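Local structure of ABC transporter substrate-binding protein (Rhizobium radiobacter, 6TFX) at residues I265-A270 / A322-P327. The protein binds the mannityl-opine mannopinic acid as the solute-binding component of an ABC transporter, serving opine import into the bacterium. Sequence-based numbering, arbitrary orientation.
Sequences IRVRQA and AEAGFP
Arg-266 and Glu-323 share a water, which accepts from NH1 of Arg-266 at 2.9 Å, in the plane of the guanidinium, and donates to OE1 of Glu-323 at 2.7 Å. The two opposite charges do not touch directly: NH1 of Arg-266 lies 5.1 Å from OE1 of Glu-323 and the water spans the gap. A bend at chi3 (-65°) turns the guanidinium so that one face lies over the backbone between Glu-323 and Ala-324, the CA of Ala-324 sitting 3.9 Å above its plane near the rim. NH2 of Arg-266 makes a salt bridge to OD2 of Asp-264, just ahead of the helix, and the two partners together should fix the group's rotation. Next to Arg-266 along the helix, Val-267 makes the apolar part of the contact. Its CG2, set anti to its own carbonyl carbon, reaches CB of Ala-324 at 3.7 Å and meets CE2 of Phe-326 obliquely at 4.1 Å; Leu-321 and Phe-358 also pack on this valine. Gly-325, with positive phi (95°), turns the chain between Ala-324 and Phe-326. Helix 265-272 thus packs on the residues flanking the Schellman glycine at the C-terminal end of helix 314-323, at the surface of this family 5 solute-binding protein and away from the opine pocket.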
ATOM      1  N   ILE A 265      14.156  -2.826  26.438  1.00 18.03           N
ATOM      2  CA  ILE A 265      14.727  -1.991  25.375  1.00 16.73           C
ATOM      3  C   ILE A 265      16.118  -2.465  24.939  1.00 18.03           C
ATOM      4  O   ILE A 265      16.459  -2.318  23.763  1.00 17.67           O
ATOM      5  CB  ILE A 265      14.706  -0.490  25.767  1.00 19.85           C
ATOM      6  CG1 ILE A 265      14.902   0.401  24.503  1.00 19.75           C
ATOM      7  CG2 ILE A 265      15.701  -0.172  26.922  1.00 21.73           C
ATOM      8  CD1 ILE A 265      14.590   1.891  24.672  1.00 28.56           C
ATOM      9  N   ARG A 266      16.925  -3.033  25.867  1.00 16.34           N
ATOM     10  CA  ARG A 266      18.282  -3.506  25.508  1.00 15.62           C
ATOM     11  C   ARG A 266      18.236  -4.603  24.452  1.00 17.14           C
ATOM     12  O   ARG A 266      19.126  -4.682  23.599  1.00 18.29           O
ATOM     13  CB  ARG A 266      19.039  -3.977  26.742  1.00 18.32           C
ATOM     14  CG  ARG A 266      19.282  -2.831  27.722  1.00 21.07           C
ATOM     15  CD  ARG A 266      19.823  -3.356  29.043  1.00 24.91           C
ATOM     16  NE  ARG A 266      18.839  -4.201  29.722  1.00 23.11           N
ATOM     17  CZ  ARG A 266      18.994  -4.689  30.945  1.00 40.95           C
ATOM     18  NH1 ARG A 266      20.089  -4.415  31.643  1.00 29.16           N
ATOM     19  NH2 ARG A 266      18.055  -5.458  31.482  1.00 30.12           N
ATOM     20  N   VAL A 267      17.213  -5.467  24.518  1.00 14.16           N
ATOM     21  CA  VAL A 267      17.058  -6.547  23.533  1.00 15.06           C
ATOM     22  C   VAL A 267      16.693  -5.945  22.179  1.00 17.43           C
ATOM     23  O   VAL A 267      17.198  -6.387  21.146  1.00 17.19           O
ATOM     24  CB  VAL A 267      16.056  -7.628  24.002  1.00 18.30           C
ATOM     25  CG1 VAL A 267      15.912  -8.742  22.961  1.00 16.59           C
ATOM     26  CG2 VAL A 267      16.487  -8.210  25.350  1.00 18.21           C
ATOM     27  N   ARG A 268      15.817  -4.924  22.179  1.00 15.46           N
ATOM     28  CA  ARG A 268      15.416  -4.266  20.920  1.00 13.86           C
ATOM     29  C   ARG A 268      16.631  -3.531  20.336  1.00 15.85           C
ATOM     30  O   ARG A 268      16.902  -3.607  19.130  1.00 15.20           O
ATOM     31  CB  ARG A 268      14.268  -3.266  21.169  1.00 13.58           C
ATOM     32  CG  ARG A 268      13.022  -3.954  21.714  1.00 13.89           C
ATOM     33  CD  ARG A 268      11.755  -3.126  21.528  1.00 15.77           C
ATOM     34  NE  ARG A 268      11.805  -1.816  22.186  1.00 14.92           N
ATOM     35  CZ  ARG A 268      11.404  -1.589  23.432  1.00 23.41           C
ATOM     36  NH1 ARG A 268      11.066  -2.604  24.222  1.00 18.52           N
ATOM     37  NH2 ARG A 268      11.407  -0.357  23.924  1.00 18.60           N
ATOM     38  N   GLN A 269      17.379  -2.805  21.192  1.00 14.22           N
ATOM     39  CA  GLN A 269      18.581  -2.104  20.745  1.00 14.34           C
ATOM     40  C   GLN A 269      19.592  -3.096  20.164  1.00 16.97           C
ATOM     41  O   GLN A 269      20.187  -2.835  19.113  1.00 16.58           O
ATOM     42  CB  GLN A 269      19.223  -1.350  21.912  1.00 16.11           C
ATOM     43  CG  GLN A 269      18.396  -0.145  22.357  1.00 15.95           C
ATOM     44  CD  GLN A 269      18.911   0.430  23.660  1.00 24.01           C
ATOM     45  OE1 GLN A 269      19.484  -0.276  24.508  1.00 22.42           O
ATOM     46  NE2 GLN A 269      18.699   1.736  23.845  1.00 21.77           N
ATOM     47  N   ALA A 270      19.736  -4.269  20.821  1.00 15.69           N
ATOM     48  CA  ALA A 270      20.652  -5.291  20.318  1.00 15.67           C
ATOM     49  C   ALA A 270      20.242  -5.694  18.892  1.00 17.35           C
ATOM     50  O   ALA A 270      21.088  -5.795  18.027  1.00 16.24           O
ATOM     51  CB  ALA A 270      20.647  -6.507  21.235  1.00 16.93           C
ATOM     52  N   ALA A 322      23.961  -9.848  26.617  1.00 20.67           N
ATOM     53  CA  ALA A 322      24.525 -10.403  27.875  1.00 21.45           C
ATOM     54  C   ALA A 322      24.019  -9.583  29.085  1.00 25.04           C
ATOM     55  O   ALA A 322      23.595 -10.172  30.085  1.00 27.02           O
ATOM     56  CB  ALA A 322      26.060 -10.406  27.819  1.00 22.82           C
ATOM     57  N   GLU A 323      23.972  -8.238  28.962  1.00 21.70           N
ATOM     58  CA  GLU A 323      23.453  -7.344  30.020  1.00 21.78           C
ATOM     59  C   GLU A 323      21.971  -7.643  30.320  1.00 25.73           C
ATOM     60  O   GLU A 323      21.532  -7.515  31.471  1.00 25.58           O
ATOM     61  CB  GLU A 323      23.572  -5.872  29.597  1.00 22.96           C
ATOM     62  CG  GLU A 323      24.985  -5.320  29.646  1.00 32.89           C
ATOM     63  CD  GLU A 323      25.166  -3.903  29.125  1.00 62.39           C
ATOM     64  OE1 GLU A 323      24.148  -3.208  28.891  1.00 53.83           O
ATOM     65  OE2 GLU A 323      26.333  -3.482  28.961  1.00 63.81           O
ATOM     66  N   ALA A 324      21.202  -8.008  29.269  1.00 21.50           N
ATOM     67  CA  ALA A 324      19.768  -8.299  29.371  1.00 22.12           C
ATOM     68  C   ALA A 324      19.478  -9.718  29.879  1.00 26.83           C
ATOM     69  O   ALA A 324      18.307 -10.084  30.030  1.00 26.84           O
ATOM     70  CB  ALA A 324      19.090  -8.072  28.020  1.00 22.41           C
ATOM     71  N   GLY A 325      20.529 -10.504  30.104  1.00 23.35           N
ATOM     72  CA  GLY A 325      20.415 -11.863  30.640  1.00 22.42           C
ATOM     73  C   GLY A 325      20.375 -12.978  29.612  1.00 25.41           C
ATOM     74  O   GLY A 325      19.930 -14.097  29.921  1.00 23.64           O
ATOM     75  N   PHE A 326      20.891 -12.700  28.397  1.00 21.32           N
ATOM     76  CA  PHE A 326      20.955 -13.664  27.307  1.00 21.49           C
ATOM     77  C   PHE A 326      22.418 -13.867  26.874  1.00 27.30           C
ATOM     78  O   PHE A 326      22.790 -13.463  25.766  1.00 26.57           O
ATOM     79  CB  PHE A 326      20.095 -13.186  26.127  1.00 22.67           C
ATOM     80  CG  PHE A 326      18.634 -13.117  26.487  1.00 23.96           C
ATOM     81  CD1 PHE A 326      17.839 -14.256  26.450  1.00 27.35           C
ATOM     82  CD2 PHE A 326      18.057 -11.913  26.886  1.00 25.84           C
ATOM     83  CE1 PHE A 326      16.487 -14.196  26.812  1.00 28.09           C
ATOM     84  CE2 PHE A 326      16.706 -11.854  27.245  1.00 27.73           C
ATOM     85  CZ  PHE A 326      15.939 -12.994  27.208  1.00 26.10           C
ATOM     86  N   PRO A 327      23.260 -14.485  27.734  1.00 27.44           N
ATOM     87  CA  PRO A 327      24.681 -14.669  27.366  1.00 27.97           C
ATOM     88  C   PRO A 327      24.903 -15.601  26.175  1.00 30.38           C
ATOM     89  O   PRO A 327      25.975 -15.558  25.568  1.00 30.85           O
ATOM     90  CB  PRO A 327      25.310 -15.227  28.652  1.00 30.62           C
ATOM     91  CG  PRO A 327      24.194 -15.919  29.351  1.00 34.96           C
ATOM     92  CD  PRO A 327      22.979 -15.050  29.071  1.00 30.06           C
TER
HETATM   93  O   HOH W   1      22.492  -2.814  31.048  1.00 39.00           O